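Acyl-[acyl-carrier-protein]--UDP-N-acetylglucosamine O-acyltransferase (Helicobacter pylori, PDB 1J2Z) catalyses the transfer of a (3R)-hydroxyacyl chain from acyl carrier protein to UDP-N-acetylglucosamine, the first step toward lipid IV(A). Local coordinates at residues R191-R195 and H196-Q200; K205-D208 and F209-L213; Y214-L217 and F218-I221. All blocks are in the same frame, centred on the assembly; numbering follows the deposited sequence.

The three contacts follow one another along the chain in the C-terminal helical part of the subunit, beyond the long left-handed beta-helix. Contact 1 is where strand 189-191 gives way to helix 195-201; contact 2 is the first part of helix 204-217, and contact 3 its last turn and the loop after it. The centres of contacts 1 and 2 are about 11 Å apart, those of 2 and 3 about 14 Å, and those of 1 and 3 about 19 Å. Leu193 of contact 1 touches both Tyr211 of contact 2 and Tyr214 of contact 3, while Arg195 CD lies 3.2 Å from Tyr211 OH. The entry into the helical region therefore packs against the longer helix that follows it.

Contact 1. Residues R191-R195 and H196-Q200; sequences RGLNR and HRMRQ
Met198 folds its methyl back against Leu193: Met198 CE lies 3.5 Å from Leu193 CB, and the two side chains cross at about a right angle. The bend at the thioether (chi3 -73°) brings the methyl round, and CE also rests on CA of Arg195. One residue along, the side chain of Asn194 runs beside that of Arg197 in the same direction, with Asn194 CG 3.3 Å from Arg197 CB. These contacts surround the start of helix 195-201, where Asn194 is the N-cap and also the centre of an inverse gamma turn. Asn194 O receives Met198 N at 3.0 Å in a nearly straight bond (168°) and a weak bond from Arg197 N. The following i to i+4 bond runs from Arg199 N to Arg195 O, 2.9 Å. On the exposed flank, the guanidinium of Arg195 slants across the bent chain of Arg199, Arg195 NH1 being 3.2 Å from Arg199 CD. Arg195 NH1 and Arg199 NH1 are 3.7 Å apart, a close approach of like charges. Further out, Tyr180 makes a backbone hydrogen bond with Asn194 and touches Met198. Ile207 of helix 204-217 packs on Met198, and Tyr146 meets Arg197.

Contact 2. Residues K205-D208 and F209-L213; sequences KDID and FIYAL
Helix 204-217, in the C-terminal helical region, lays the ring of Tyr211 alongside Ile207 one turn earlier, both side chains pointing the same way. In Ile207 a chi1 of -66° puts CG1 beside the backbone N and leaves CG2 opposite that N, on the Tyr211 side, where Ile207 CG2 comes within 3.5 Å of Tyr211 CE1. The same side of the ring leans on the backbone, Tyr211 CD1 being 3.1 Å from Ile207 O, while CA of Asp208 lies at the ring edge, near its plane. Ile210 does something similar a residue earlier, Ile210 CG1 being 3.1 Å from Asp206 O. Four successive alpha-helical bonds hold these side chains in step: Phe209 N to Lys205 O, Ile210 N to Asp206 O (3.0 Å), Tyr211 N to Ile207 O (3.2 Å), and Ala212 N to Asp208 O. The helix serves more than one neighbour. Leu202, in the short link from helix 195-201, packs beside both Ile207 and Ile210, whereas on the side of helix 239-250 Ile210 meets Phe240 and Phe209 meets Val241.

Contact 3. Residues Y214-L217 and F218-I221; sequences YKRL and FRPI
Tyr214 and Phe218 both carry CG beside the backbone N, with chi1 at -84° and -72°, and being one turn apart they send their rings the same way, side by side. This is the C-terminal end of helix 204-217, and Phe218 is the first residue to leave helical angles. The rings touch at their edges without stacking. Tyr214 CD2 is 3.4 Å from Phe218 CE1, the ring centroids are 5.9 Å apart, and the planes differ by 26°. Phe218 also brings its ring edge to the carbonyl of Tyr214, Phe218 CD1 lying 3.2 Å from Tyr214 O. Tyr214 O accepts the last i to i+4 bond, from Phe218 N at 2.9 Å, and is thus approached by both backbone and ring of the same residue. The Tyr214 hydroxyl is bonded to Pro179 O, tying this end of the helix to the segment before strand 181-184, and Leu224 of the next helix packs on Phe218. Arg219 runs its extended chain back across Arg216 and lays one face of its guanidinium on Arg216 CG, toward the rim, Arg219 NH2 being 3.5 Å from Arg216 CG. The Arg216 guanidinium is turned steeply to it and forms a salt bridge with Glu231. Arg216 O receives a weak bond from Arg219 N and a second, at 3.3 Å, from a water that accepts from Arg219 NH1 at 2.8 Å.

Contact 1. Residues R191-R195 and H196-Q200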
loop_
_atom_site.group_PDB
_atom_site.type_symbol
_atom_site.label_atom_id
_atom_site.label_comp_id
_atom_site.label_asym_id
_atom_site.label_seq_id
_atom_site.Cartn_x
_atom_site.Cartn_y
_atom_site.Cartn_z
ATOM N N ARG A 191 13.872 -19.875 -5.304
ATOM C CA ARG A 191 14.730 -19.699 -6.473
ATOM C C ARG A 191 16.192 -20.032 -6.226
ATOM O O ARG A 191 17.008 -19.966 -7.144
ATOM C CB ARG A 191 14.647 -18.258 -6.979
ATOM C CG ARG A 191 13.302 -17.866 -7.544
ATOM C CD ARG A 191 13.237 -16.380 -7.899
ATOM N NE ARG A 191 14.239 -15.971 -8.884
ATOM C CZ ARG A 191 15.494 -15.637 -8.595
ATOM N NH1 ARG A 191 15.923 -15.656 -7.340
ATOM N NH2 ARG A 191 16.323 -15.277 -9.565
ATOM N N GLY A 192 16.527 -20.378 -4.991
ATOM C CA GLY A 192 17.904 -20.701 -4.676
ATOM C C GLY A 192 18.215 -20.378 -3.233
ATOM O O GLY A 192 17.305 -20.289 -2.406
ATOM N N LEU A 193 19.493 -20.195 -2.922
ATOM C CA LEU A 193 19.893 -19.889 -1.556
ATOM C C LEU A 193 20.300 -18.437 -1.352
ATOM O O LEU A 193 20.746 -17.763 -2.279
ATOM C CB LEU A 193 21.042 -20.801 -1.121
ATOM C CG LEU A 193 20.773 -22.309 -1.101
ATOM C CD1 LEU A 193 21.935 -23.015 -0.406
ATOM C CD2 LEU A 193 19.470 -22.599 -0.369
ATOM N N ASN A 194 20.137 -17.970 -0.119
ATOM C CA ASN A 194 20.489 -16.610 0.262
ATOM C C ASN A 194 21.984 -16.605 0.558
ATOM O O ASN A 194 22.410 -16.485 1.708
ATOM C CB ASN A 194 19.693 -16.200 1.504
ATOM C CG ASN A 194 19.840 -14.731 1.837
ATOM O OD1 ASN A 194 19.177 -14.222 2.740
ATOM N ND2 ASN A 194 20.713 -14.042 1.113
ATOM N N ARG A 195 22.767 -16.743 -0.505
ATOM C CA ARG A 195 24.222 -16.789 -0.427
ATOM C C ARG A 195 24.816 -15.621 0.352
ATOM O O ARG A 195 25.641 -15.817 1.247
ATOM C CB ARG A 195 24.797 -16.819 -1.847
ATOM C CG ARG A 195 26.149 -17.494 -1.981
ATOM C CD ARG A 195 26.508 -17.682 -3.452
ATOM N NE ARG A 195 27.733 -18.457 -3.634
ATOM C CZ ARG A 195 28.944 -18.039 -3.280
ATOM N NH1 ARG A 195 29.096 -16.846 -2.722
ATOM N NH2 ARG A 195 30.001 -18.810 -3.489
ATOM N N HIS A 196 24.395 -14.406 0.013
ATOM C CA HIS A 196 24.906 -13.221 0.686
ATOM C C HIS A 196 24.742 -13.291 2.199
ATOM O O HIS A 196 25.610 -12.834 2.945
ATOM C CB HIS A 196 24.218 -11.962 0.153
ATOM C CG HIS A 196 24.580 -10.721 0.906
ATOM N ND1 HIS A 196 24.003 -10.390 2.113
ATOM C CD2 HIS A 196 25.496 -9.757 0.650
ATOM C CE1 HIS A 196 24.549 -9.276 2.569
ATOM N NE2 HIS A 196 25.458 -8.873 1.701
ATOM N N ARG A 197 23.632 -13.862 2.650
ATOM C CA ARG A 197 23.372 -13.987 4.078
ATOM C C ARG A 197 24.227 -15.085 4.698
ATOM O O ARG A 197 24.823 -14.897 5.760
ATOM C CB ARG A 197 21.900 -14.312 4.324
ATOM C CG ARG A 197 21.561 -14.502 5.790
ATOM C CD ARG A 197 20.957 -13.244 6.371
ATOM N NE ARG A 197 21.814 -12.079 6.197
ATOM C CZ ARG A 197 21.415 -10.830 6.410
ATOM N NH1 ARG A 197 20.171 -10.595 6.805
ATOM N NH2 ARG A 197 22.255 -9.818 6.231
ATOM N N MET A 198 24.274 -16.239 4.037
ATOM C CA MET A 198 25.054 -17.362 4.543
ATOM C C MET A 198 26.529 -17.000 4.677
ATOM O O MET A 198 27.191 -17.424 5.621
ATOM C CB MET A 198 24.911 -18.576 3.619
ATOM C CG MET A 198 23.477 -19.027 3.394
ATOM S SD MET A 198 23.385 -20.575 2.473
ATOM C CE MET A 198 23.828 -20.023 0.850
ATOM N N ARG A 199 27.032 -16.208 3.735
ATOM C CA ARG A 199 28.436 -15.807 3.739
ATOM C C ARG A 199 28.852 -14.975 4.944
ATOM O O ARG A 199 30.033 -14.927 5.291
ATOM C CB ARG A 199 28.776 -15.048 2.452
ATOM C CG ARG A 199 28.809 -15.926 1.207
ATOM C CD ARG A 199 29.285 -15.145 -0.008
ATOM N NE ARG A 199 28.374 -14.056 -0.349
ATOM C CZ ARG A 199 28.594 -13.171 -1.315
ATOM N NH1 ARG A 199 29.701 -13.242 -2.042
ATOM N NH2 ARG A 199 27.705 -12.218 -1.559
ATOM N N GLN A 200 27.899 -14.313 5.587
ATOM C CA GLN A 200 28.242 -13.510 6.752
ATOM C C GLN A 200 27.995 -14.262 8.050
ATOM O O GLN A 200 28.613 -13.964 9.066
ATOM C CB GLN A 200 27.463 -12.188 6.760
ATOM C CG GLN A 200 25.956 -12.326 6.726
ATOM C CD GLN A 200 25.252 -11.043 7.125
ATOM O OE1 GLN A 200 25.199 -10.691 8.307
ATOM N NE2 GLN A 200 24.719 -10.327 6.139
#

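Contact 2. Residues K205-D208 and F209-L213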
loop_
_atom_site.group_PDB
_atom_site.type_symbol
_atom_site.label_atom_id
_atom_site.label_comp_id
_atom_site.label_asym_id
_atom_site.label_seq_id
_atom_site.Cartn_x
_atom_site.Cartn_y
_atom_site.Cartn_z
ATOM N N LYS A 205 32.603 -24.241 4.369
ATOM C CA LYS A 205 32.319 -25.674 4.390
ATOM C C LYS A 205 30.841 -25.973 4.612
ATOM O O LYS A 205 30.253 -26.796 3.912
ATOM C CB LYS A 205 33.142 -26.374 5.477
ATOM C CG LYS A 205 32.744 -26.005 6.895
ATOM C CD LYS A 205 33.371 -26.945 7.911
ATOM C CE LYS A 205 32.856 -26.649 9.313
ATOM N NZ LYS A 205 33.427 -27.575 10.328
ATOM N N ASP A 206 30.244 -25.301 5.590
ATOM C CA ASP A 206 28.839 -25.519 5.904
ATOM C C ASP A 206 27.915 -25.010 4.805
ATOM O O ASP A 206 26.835 -25.557 4.594
ATOM C CB ASP A 206 28.497 -24.862 7.242
ATOM C CG ASP A 206 29.314 -25.431 8.389
ATOM O OD1 ASP A 206 29.390 -26.676 8.505
ATOM O OD2 ASP A 206 29.876 -24.639 9.174
ATOM N N ILE A 207 28.342 -23.971 4.099
ATOM C CA ILE A 207 27.532 -23.432 3.021
ATOM C C ILE A 207 27.423 -24.478 1.914
ATOM O O ILE A 207 26.351 -24.667 1.334
ATOM C CB ILE A 207 28.141 -22.128 2.464
ATOM C CG1 ILE A 207 28.093 -21.042 3.545
ATOM C CG2 ILE A 207 27.375 -21.675 1.226
ATOM C CD1 ILE A 207 28.691 -19.713 3.120
ATOM N N ASP A 208 28.531 -25.164 1.636
ATOM C CA ASP A 208 28.548 -26.206 0.609
ATOM C C ASP A 208 27.625 -27.341 1.035
ATOM O O ASP A 208 26.838 -27.857 0.238
ATOM C CB ASP A 208 29.960 -26.772 0.419
ATOM C CG ASP A 208 30.948 -25.738 -0.070
ATOM O OD1 ASP A 208 30.628 -25.019 -1.038
ATOM O OD2 ASP A 208 32.051 -25.652 0.509
ATOM N N PHE A 209 27.736 -27.729 2.301
ATOM C CA PHE A 209 26.919 -28.798 2.848
ATOM C C PHE A 209 25.435 -28.500 2.659
ATOM O O PHE A 209 24.666 -29.373 2.256
ATOM C CB PHE A 209 27.241 -28.985 4.334
ATOM C CG PHE A 209 26.399 -30.028 5.011
ATOM C CD1 PHE A 209 25.138 -29.710 5.505
ATOM C CD2 PHE A 209 26.860 -31.334 5.139
ATOM C CE1 PHE A 209 24.348 -30.678 6.117
ATOM C CE2 PHE A 209 26.077 -32.309 5.750
ATOM C CZ PHE A 209 24.820 -31.981 6.239
ATOM N N ILE A 210 25.041 -27.263 2.942
ATOM C CA ILE A 210 23.644 -26.864 2.801
ATOM C C ILE A 210 23.163 -26.988 1.358
ATOM O O ILE A 210 22.084 -27.523 1.107
ATOM C CB ILE A 210 23.434 -25.422 3.315
ATOM C CG1 ILE A 210 23.731 -25.381 4.817
ATOM C CG2 ILE A 210 21.997 -24.961 3.044
ATOM C CD1 ILE A 210 23.701 -23.996 5.426
ATOM N N TYR A 211 23.954 -26.499 0.407
ATOM C CA TYR A 211 23.570 -26.600 -1.001
ATOM C C TYR A 211 23.278 -28.059 -1.320
ATOM O O TYR A 211 22.231 -28.395 -1.876
ATOM C CB TYR A 211 24.697 -26.128 -1.925
ATOM C CG TYR A 211 24.764 -24.640 -2.184
ATOM C CD1 TYR A 211 25.718 -23.845 -1.550
ATOM C CD2 TYR A 211 23.922 -24.036 -3.119
ATOM C CE1 TYR A 211 25.843 -22.488 -1.848
ATOM C CE2 TYR A 211 24.036 -22.677 -3.423
ATOM C CZ TYR A 211 25.001 -21.912 -2.785
ATOM O OH TYR A 211 25.144 -20.580 -3.097
ATOM N N ALA A 212 24.228 -28.920 -0.970
ATOM C CA ALA A 212 24.102 -30.349 -1.207
ATOM C C ALA A 212 22.841 -30.885 -0.550
ATOM O O ALA A 212 22.065 -31.610 -1.172
ATOM C CB ALA A 212 25.330 -31.078 -0.657
ATOM N N LEU A 213 22.641 -30.516 0.712
ATOM C CA LEU A 213 21.478 -30.957 1.475
ATOM C C LEU A 213 20.179 -30.652 0.731
ATOM O O LEU A 213 19.343 -31.531 0.528
ATOM C CB LEU A 213 21.445 -30.254 2.836
ATOM C CG LEU A 213 20.759 -30.957 4.015
ATOM C CD1 LEU A 213 20.346 -29.906 5.032
ATOM C CD2 LEU A 213 19.548 -31.750 3.566
#

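Contact 3. Residues Y214-L217 and F218-I221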
loop_
_atom_site.group_PDB
_atom_site.type_symbol
_atom_site.label_atom_id
_atom_site.label_comp_id
_atom_site.label_asym_id
_atom_site.label_seq_id
_atom_site.Cartn_x
_atom_site.Cartn_y
_atom_site.Cartn_z
ATOM N N TYR A 214 20.009 -29.398 0.331
ATOM C CA TYR A 214 18.799 -28.997 -0.371
ATOM C C TYR A 214 18.649 -29.681 -1.723
ATOM O O TYR A 214 17.535 -30.001 -2.142
ATOM C CB TYR A 214 18.763 -27.476 -0.535
ATOM C CG TYR A 214 18.214 -26.747 0.676
ATOM C CD1 TYR A 214 18.920 -25.699 1.267
ATOM C CD2 TYR A 214 16.971 -27.088 1.215
ATOM C CE1 TYR A 214 18.400 -25.008 2.359
ATOM C CE2 TYR A 214 16.443 -26.403 2.306
ATOM C CZ TYR A 214 17.160 -25.366 2.872
ATOM O OH TYR A 214 16.634 -24.683 3.945
ATOM N N LYS A 215 19.765 -29.911 -2.404
ATOM C CA LYS A 215 19.712 -30.571 -3.701
ATOM C C LYS A 215 19.140 -31.977 -3.541
ATOM O O LYS A 215 18.339 -32.430 -4.357
ATOM C CB LYS A 215 21.110 -30.608 -4.325
ATOM C CG LYS A 215 21.595 -29.217 -4.726
ATOM C CD LYS A 215 23.056 -29.171 -5.152
ATOM C CE LYS A 215 23.469 -27.729 -5.469
ATOM N NZ LYS A 215 24.917 -27.575 -5.775
ATOM N N ARG A 216 19.531 -32.655 -2.469
ATOM C CA ARG A 216 19.035 -34.002 -2.211
ATOM C C ARG A 216 17.607 -33.960 -1.680
ATOM O O ARG A 216 16.778 -34.799 -2.039
ATOM C CB ARG A 216 19.950 -34.719 -1.215
ATOM C CG ARG A 216 21.301 -35.084 -1.811
ATOM C CD ARG A 216 22.190 -35.823 -0.826
ATOM N NE ARG A 216 22.730 -34.945 0.207
ATOM C CZ ARG A 216 22.436 -35.056 1.496
ATOM N NH1 ARG A 216 21.605 -36.007 1.896
ATOM N NH2 ARG A 216 22.974 -34.225 2.381
ATOM N N LEU A 217 17.317 -32.971 -0.840
ATOM C CA LEU A 217 15.982 -32.830 -0.270
ATOM C C LEU A 217 14.919 -32.576 -1.324
ATOM O O LEU A 217 13.809 -33.115 -1.241
ATOM C CB LEU A 217 15.945 -31.685 0.746
ATOM C CG LEU A 217 16.482 -31.978 2.146
ATOM C CD1 LEU A 217 16.437 -30.707 2.983
ATOM C CD2 LEU A 217 15.652 -33.085 2.791
ATOM N N PHE A 218 15.256 -31.760 -2.317
ATOM C CA PHE A 218 14.296 -31.425 -3.352
ATOM C C PHE A 218 14.285 -32.296 -4.597
ATOM O O PHE A 218 13.857 -31.852 -5.664
ATOM C CB PHE A 218 14.442 -29.953 -3.742
ATOM C CG PHE A 218 13.929 -29.006 -2.696
ATOM C CD1 PHE A 218 14.807 -28.287 -1.894
ATOM C CD2 PHE A 218 12.560 -28.851 -2.497
ATOM C CE1 PHE A 218 14.332 -27.428 -0.911
ATOM C CE2 PHE A 218 12.074 -27.993 -1.515
ATOM C CZ PHE A 218 12.964 -27.281 -0.720
ATOM N N ARG A 219 14.755 -33.533 -4.473
ATOM C CA ARG A 219 14.719 -34.446 -5.609
ATOM C C ARG A 219 13.244 -34.796 -5.772
ATOM O O ARG A 219 12.501 -34.875 -4.792
ATOM C CB ARG A 219 15.551 -35.700 -5.329
ATOM C CG ARG A 219 17.038 -35.475 -5.526
ATOM C CD ARG A 219 17.870 -36.629 -5.001
ATOM N NE ARG A 219 19.298 -36.394 -5.210
ATOM C CZ ARG A 219 20.266 -37.110 -4.648
ATOM N NH1 ARG A 219 19.961 -38.114 -3.834
ATOM N NH2 ARG A 219 21.538 -36.820 -4.894
ATOM N N PRO A 220 12.795 -35.006 -7.014
ATOM C CA PRO A 220 11.394 -35.336 -7.283
ATOM C C PRO A 220 10.808 -36.629 -6.714
ATOM O O PRO A 220 9.710 -36.618 -6.159
ATOM C CB PRO A 220 11.324 -35.299 -8.809
ATOM C CG PRO A 220 12.695 -35.740 -9.212
ATOM C CD PRO A 220 13.573 -34.959 -8.266
ATOM N N ILE A 221 11.531 -37.737 -6.843
ATOM C CA ILE A 221 11.006 -39.021 -6.385
ATOM C C ILE A 221 10.583 -39.086 -4.922
ATOM O O ILE A 221 9.401 -38.913 -4.613
ATOM C CB ILE A 221 11.987 -40.182 -6.693
ATOM C CG1 ILE A 221 12.163 -40.324 -8.206
ATOM C CG2 ILE A 221 11.452 -41.480 -6.111
ATOM C CD1 ILE A 221 13.106 -41.442 -8.619
HETATM O O HOH W 1 17.597 -37.962 -2.319
#